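Local coordinates for ALKF (Bacillus cereus, PDB 3ZBO), which is a protein of not fully settled function, related to the HEAT-like repeat DNA glycosylases AlkC and AlkD, with affinity for branched DNA such as Holliday junctions, at residues 177-180 with 181-185; 195-198 with 199-203; 219-222 with 223-227. All blocks are in the same frame, centred on the assembly; numbering follows the deposited sequence.

Contact 1 of 3, residues 177-180 with 181-185; sequences MNNF and LNTVA
Thr183 returns to the carbonyl of Asn179 twice, its N and its OG1 each lying 2.8 Å from Asn179 O. The hydroxyl sits well above the carbonyl plane. With OG1 beside its own backbone N, the hydroxyl can fold back over the preceding turn.

Asn178 O is gripped in the same double manner by Asn182. The amide N of Asn182 is 3.0 Å from Asn178 O, and the side-chain ND2 reaches that oxygen at 3.2 Å, again from above the carbonyl plane. The side-chain amides of Asn178 and Asn182 are turned steeply against each other, 76° between their planes. A water bridges them, donating to Asn178 OD1 and weakly accepting from Asn182 ND2.

These i to i+4 pairs lie in helix 171-187 of the mainly helical fold, probably HEAT-like as in the related DNA glycosylases, and the chain of backbone bonds continues through Leu181 N to Met177 O and Val184 N to Phe180 O, the latter 2.8 Å long.

On the hydrophobic side, Val184 CG2 rests over one face of the Phe180 ring, 3.7 Å from the ring centroid and 17° off the normal, which meets the geometry of a CH-pi contact. It is shifted toward the rim, nearest Phe180 CZ at 3.6 Å. With CG anti to the backbone N (chi1 178°), the Phe180 ring projects outward from the helix, and Val184 CG2 comes over its face from the next turn. Trp135 of helix 128-144 meets the same ring edge-to-face, and Met158 of helix 152-165 also touches it. Leu181 packs against Leu159 and Val162 of helix 152-165.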
# COMPACT_ATOMS: atom_id res chain seq x y z
N MET A 177 4.56 -7.83 4.56
CA MET A 177 4.44 -8.49 5.91
C MET A 177 5.41 -7.77 6.89
O MET A 177 5.09 -7.67 8.08
CB MET A 177 4.88 -9.95 5.73
CG MET A 177 3.81 -10.76 5.09
SD MET A 177 4.62 -12.44 4.94
CE MET A 177 3.17 -13.50 4.98
N ASN A 178 6.60 -7.35 6.39
CA ASN A 178 7.50 -6.61 7.29
C ASN A 178 6.90 -5.28 7.77
O ASN A 178 7.06 -4.94 8.97
CB ASN A 178 8.87 -6.40 6.56
CG ASN A 178 9.96 -5.90 7.50
OD1 ASN A 178 10.29 -4.68 7.46
ND2 ASN A 178 10.50 -6.81 8.22
N ASN A 179 6.25 -4.61 6.81
CA ASN A 179 5.54 -3.36 7.13
C ASN A 179 4.47 -3.72 8.20
O ASN A 179 4.31 -2.93 9.20
CB ASN A 179 4.99 -2.76 5.80
CG ASN A 179 4.37 -1.41 5.97
OD1 ASN A 179 4.59 -0.77 7.00
ND2 ASN A 179 3.69 -0.91 4.92
N PHE A 180 3.78 -4.83 8.05
CA PHE A 180 2.76 -5.17 9.04
C PHE A 180 3.43 -5.34 10.44
O PHE A 180 2.84 -4.88 11.43
CB PHE A 180 2.01 -6.44 8.52
CG PHE A 180 0.95 -6.95 9.48
CD1 PHE A 180 -0.34 -6.41 9.41
CD2 PHE A 180 1.27 -7.94 10.37
CE1 PHE A 180 -1.35 -6.90 10.26
CE2 PHE A 180 0.27 -8.44 11.23
CZ PHE A 180 -1.07 -7.91 11.20
N LEU A 181 4.54 -6.03 10.56
CA LEU A 181 5.23 -6.17 11.86
C LEU A 181 5.51 -4.79 12.44
O LEU A 181 5.22 -4.54 13.61
CB LEU A 181 6.61 -6.88 11.75
CG LEU A 181 6.54 -8.30 11.23
CD1 LEU A 181 8.00 -8.80 11.44
CD2 LEU A 181 5.55 -9.22 12.14
N ASN A 182 6.09 -3.90 11.62
CA ASN A 182 6.38 -2.56 12.14
C ASN A 182 5.18 -1.81 12.54
O ASN A 182 5.19 -1.17 13.57
CB ASN A 182 6.98 -1.72 11.01
CG ASN A 182 8.42 -1.82 10.89
OD1 ASN A 182 9.13 -1.02 11.57
ND2 ASN A 182 8.87 -2.46 9.83
N THR A 183 4.09 -1.94 11.79
CA THR A 183 2.89 -1.13 12.01
C THR A 183 2.17 -1.65 13.22
O THR A 183 1.65 -0.83 14.02
CB THR A 183 1.98 -1.18 10.76
OG1 THR A 183 2.72 -0.63 9.66
CG2 THR A 183 0.78 -0.23 11.02
N VAL A 184 2.06 -2.97 13.39
CA VAL A 184 1.39 -3.53 14.62
C VAL A 184 2.20 -3.03 15.83
O VAL A 184 1.63 -2.57 16.82
CB VAL A 184 1.31 -5.07 14.61
CG1 VAL A 184 0.80 -5.55 16.02
CG2 VAL A 184 0.31 -5.53 13.49
N ALA A 185 3.54 -3.12 15.76
CA ALA A 185 4.33 -2.75 16.99
C ALA A 185 4.12 -1.32 17.39
O ALA A 185 4.23 -1.03 18.62
CB ALA A 185 5.76 -3.06 16.70
O HOH W 1 11.85 -2.37 8.40

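Contact 2 of 3, residues 195-198 with 199-203; sequences AVEI and AKEVG
The closing turns of helix 192-202, part of what is probably a HEAT-like helical fold, as in the related glycosylases, bring the carboxylates of Glu197 and Glu201 together one turn apart, on an exposed side. Four i to i+4 bonds tie the turns, among them Ala199 N to Ala195 O and Val202 N to Ile198 O, each 2.8 Å long. Gly203 then leaves helical geometry with a positive phi of 73°, though its N still reaches Ala199 O. His167 NE2 is hydrogen-bonded to Val202 O at this end.

The buried side carries a looser apolar pair, Ile198 CG2 to Val202 CG2 at 4.1 Å. Ile198 also packs against Leu181 of helix 171-187 and Leu159 of helix 152-165.

Glu197 is bent at chi2 (54°), which swings its carboxylate over toward the extended chain of Glu201; the two planes stand 56° apart. Lys163 NZ makes a long, weak ion pair with Glu201 OE1, and Lys200 NZ remains 5.0 Å from Glu197 OE1. Such crowding of like charges would be expected to raise the proton affinity of at least one carboxylate, for Glu197 OE2 and Glu201 OE2 are just 2.9 Å apart.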
# COMPACT_ATOMS: atom_id res chain seq x y z
N ALA A 195 4.66 -8.00 18.96
CA ALA A 195 5.21 -7.61 17.64
C ALA A 195 6.73 -7.37 17.73
O ALA A 195 7.50 -7.70 16.82
CB ALA A 195 4.47 -6.36 17.06
N VAL A 196 7.15 -6.77 18.84
CA VAL A 196 8.60 -6.54 19.09
C VAL A 196 9.30 -7.90 19.14
O VAL A 196 10.38 -8.06 18.53
CB VAL A 196 8.85 -5.68 20.37
CG1 VAL A 196 10.30 -5.70 20.78
CG2 VAL A 196 8.34 -4.25 20.11
N GLU A 197 8.70 -8.87 19.86
CA GLU A 197 9.37 -10.15 19.99
C GLU A 197 9.37 -10.89 18.64
O GLU A 197 10.39 -11.46 18.26
CB GLU A 197 8.59 -10.93 21.06
CG GLU A 197 9.12 -12.36 21.24
CD GLU A 197 10.63 -12.42 21.53
OE1 GLU A 197 11.13 -11.54 22.30
OE2 GLU A 197 11.31 -13.35 20.98
N ILE A 198 8.26 -10.77 17.89
CA ILE A 198 8.24 -11.41 16.57
C ILE A 198 9.29 -10.81 15.67
O ILE A 198 9.98 -11.52 14.90
CB ILE A 198 6.88 -11.45 16.00
CG1 ILE A 198 6.21 -12.55 16.85
CG2 ILE A 198 6.87 -11.97 14.56
CD1 ILE A 198 4.91 -12.79 16.60
N ALA A 199 9.40 -9.49 15.73
CA ALA A 199 10.46 -8.82 14.90
C ALA A 199 11.84 -9.34 15.22
O ALA A 199 12.62 -9.58 14.30
CB ALA A 199 10.39 -7.30 15.00
N LYS A 200 12.14 -9.52 16.52
CA LYS A 200 13.43 -10.09 16.90
C LYS A 200 13.59 -11.50 16.35
O LYS A 200 14.70 -11.84 15.85
CB LYS A 200 13.46 -10.11 18.42
CG LYS A 200 14.80 -10.61 18.92
CD LYS A 200 14.84 -10.56 20.45
CE LYS A 200 16.25 -10.78 20.99
NZ LYS A 200 16.07 -11.20 22.42
N GLU A 201 12.53 -12.30 16.42
CA GLU A 201 12.58 -13.71 15.90
C GLU A 201 12.81 -13.72 14.39
O GLU A 201 13.57 -14.57 13.90
CB GLU A 201 11.33 -14.50 16.28
CG GLU A 201 11.34 -14.72 17.76
CD GLU A 201 10.27 -15.62 18.30
OE1 GLU A 201 10.00 -16.65 17.68
OE2 GLU A 201 9.79 -15.31 19.42
N VAL A 202 12.12 -12.78 13.67
CA VAL A 202 12.22 -12.74 12.22
C VAL A 202 13.60 -12.28 11.76
O VAL A 202 14.18 -12.82 10.81
CB VAL A 202 11.07 -11.83 11.71
CG1 VAL A 202 11.31 -11.45 10.28
CG2 VAL A 202 9.79 -12.62 11.75
N GLY A 203 14.14 -11.26 12.39
CA GLY A 203 15.44 -10.78 12.04
C GLY A 203 15.42 -10.04 10.70
O GLY A 203 14.39 -9.52 10.30

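Contact 3 of 3, residues 219-222 with 223-227; sequences ASES and IQKEL
Ile223 N donates to Ala219 O over 2.8 Å in a nearly straight bond, with an N-H...O angle of 167°. With CG1 beside the backbone N (chi1 -71°), the CG1-CD1 arm of Ile223 runs extended past the same oxygen, CG1 lying 3.2 Å from Ala219 O. The next bonds repeat the i to i+4 pattern, Gln224 N to Ser220 O and Lys225 N to Glu221 O, both at 2.9 Å. Glu226 N to Ser222 O is longer, 3.2 Å.

All of them belong to helix 219-228, which follows the small antiparallel pair of strands 204-207 and 215-218 directly. Asn218, at the strand-to-helix junction, receives Glu221 N on its OD1 and has its backbone O hydrogen-bonded to Ser222 OG, although Ser222 has two deposited conformers and the second bond describes one of them.

On the exposed side, Glu221 and Lys225 run alongside each other and point the same way, both chains extended beyond CG. In the conformer given, Glu221 CG lies 3.4 Å from Lys225 CE, and Glu221 OE1 makes a long salt bridge of 3.7 Å with Lys225 NZ; both approaches are doubtful, as Glu221 has a second conformer. Glu226 turns its carboxylate elsewhere: OE1 forms a salt bridge with Arg229 and OE2 one with Arg236, while Glu226 CG lies 3.5 Å from Ser222 O.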
# COMPACT_ATOMS: atom_id res chain seq x y z
N ALA A 219 13.04 -4.94 10.75
CA ALA A 219 11.82 -4.43 11.46
C ALA A 219 12.21 -4.09 12.89
O ALA A 219 11.68 -3.12 13.43
CB ALA A 219 10.70 -5.50 11.46
N SER A 220 13.08 -4.88 13.51
CA SER A 220 13.45 -4.56 14.90
C SER A 220 14.01 -3.15 14.96
O SER A 220 13.67 -2.36 15.92
CB SER A 220 14.46 -5.57 15.47
OG SER A 220 13.85 -6.84 15.67
N GLU A 221 14.90 -2.83 14.04
CA GLU A 221 15.55 -1.50 13.97
C GLU A 221 14.51 -0.41 13.73
O GLU A 221 14.54 0.70 14.33
CB GLU A 221 16.61 -1.46 12.87
CG GLU A 221 17.35 -0.11 12.72
CD GLU A 221 18.36 -0.12 11.56
OE1 GLU A 221 18.02 -0.09 10.33
OE2 GLU A 221 19.51 -0.23 11.90
N SER A 222 13.63 -0.67 12.75
CA SER A 222 12.66 0.36 12.30
C SER A 222 11.72 0.67 13.47
O SER A 222 11.38 1.85 13.73
CB SER A 222 11.91 -0.10 11.07
OG SER A 222 12.85 -0.27 10.04
N ILE A 223 11.29 -0.40 14.15
CA ILE A 223 10.39 -0.24 15.36
C ILE A 223 11.18 0.52 16.43
O ILE A 223 10.62 1.47 17.00
CB ILE A 223 9.97 -1.60 15.93
CG1 ILE A 223 9.00 -2.24 14.97
CG2 ILE A 223 9.42 -1.51 17.37
CD1 ILE A 223 8.97 -3.75 15.24
N GLN A 224 12.45 0.17 16.65
CA GLN A 224 13.19 0.90 17.65
C GLN A 224 13.31 2.39 17.34
O GLN A 224 13.22 3.23 18.28
CB GLN A 224 14.59 0.25 17.86
CG GLN A 224 15.38 0.96 19.00
CD GLN A 224 14.67 0.78 20.36
OE1 GLN A 224 14.38 1.74 21.06
NE2 GLN A 224 14.35 -0.46 20.70
N LYS A 225 13.46 2.75 16.07
CA LYS A 225 13.57 4.19 15.69
C LYS A 225 12.28 4.89 16.05
O LYS A 225 12.32 6.05 16.46
CB LYS A 225 13.98 4.36 14.20
CG LYS A 225 15.36 3.91 14.03
CD LYS A 225 15.83 3.95 12.56
CE LYS A 225 17.25 3.32 12.49
NZ LYS A 225 17.85 3.54 11.14
N GLU A 226 11.14 4.25 15.82
CA GLU A 226 9.90 4.87 16.20
C GLU A 226 9.72 5.00 17.69
O GLU A 226 9.28 6.06 18.13
CB GLU A 226 8.71 4.09 15.59
CG GLU A 226 8.73 4.16 14.02
CD GLU A 226 7.99 5.36 13.51
OE1 GLU A 226 8.47 6.52 13.65
OE2 GLU A 226 6.90 5.13 12.93
N LEU A 227 10.13 3.98 18.41
CA LEU A 227 10.11 4.12 19.89
C LEU A 227 11.01 5.22 20.39
O LEU A 227 10.63 6.00 21.28
CB LEU A 227 10.48 2.82 20.54
CG LEU A 227 9.54 1.63 20.17
CD1 LEU A 227 9.95 0.38 20.85
CD2 LEU A 227 8.02 1.95 20.58

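The contacts come in series along the chain, contact 1 on helix 171-187, contact 2 on helix 192-202 and contact 3 on helix 219-228, with the strand pair 204-207 and 215-218 between the last two helices. Their centres form a near-equilateral triangle with sides of about 10, 10 and 11 Å, and side chains of each helix touch both others. Ala185 CB is 3.6 Å from Ala195 CB and also 3.6 Å from Ile223 CD1; Ala199 CB completes the cluster at 3.8 Å from Ile223 CD1. Contact 1 lies deepest, about 12 Å from the chain centre, against 22 and 20 Å for the others. The alanines at this junction are consistent with close approach of three helices late in the chain, in what is probably a HEAT-like fold.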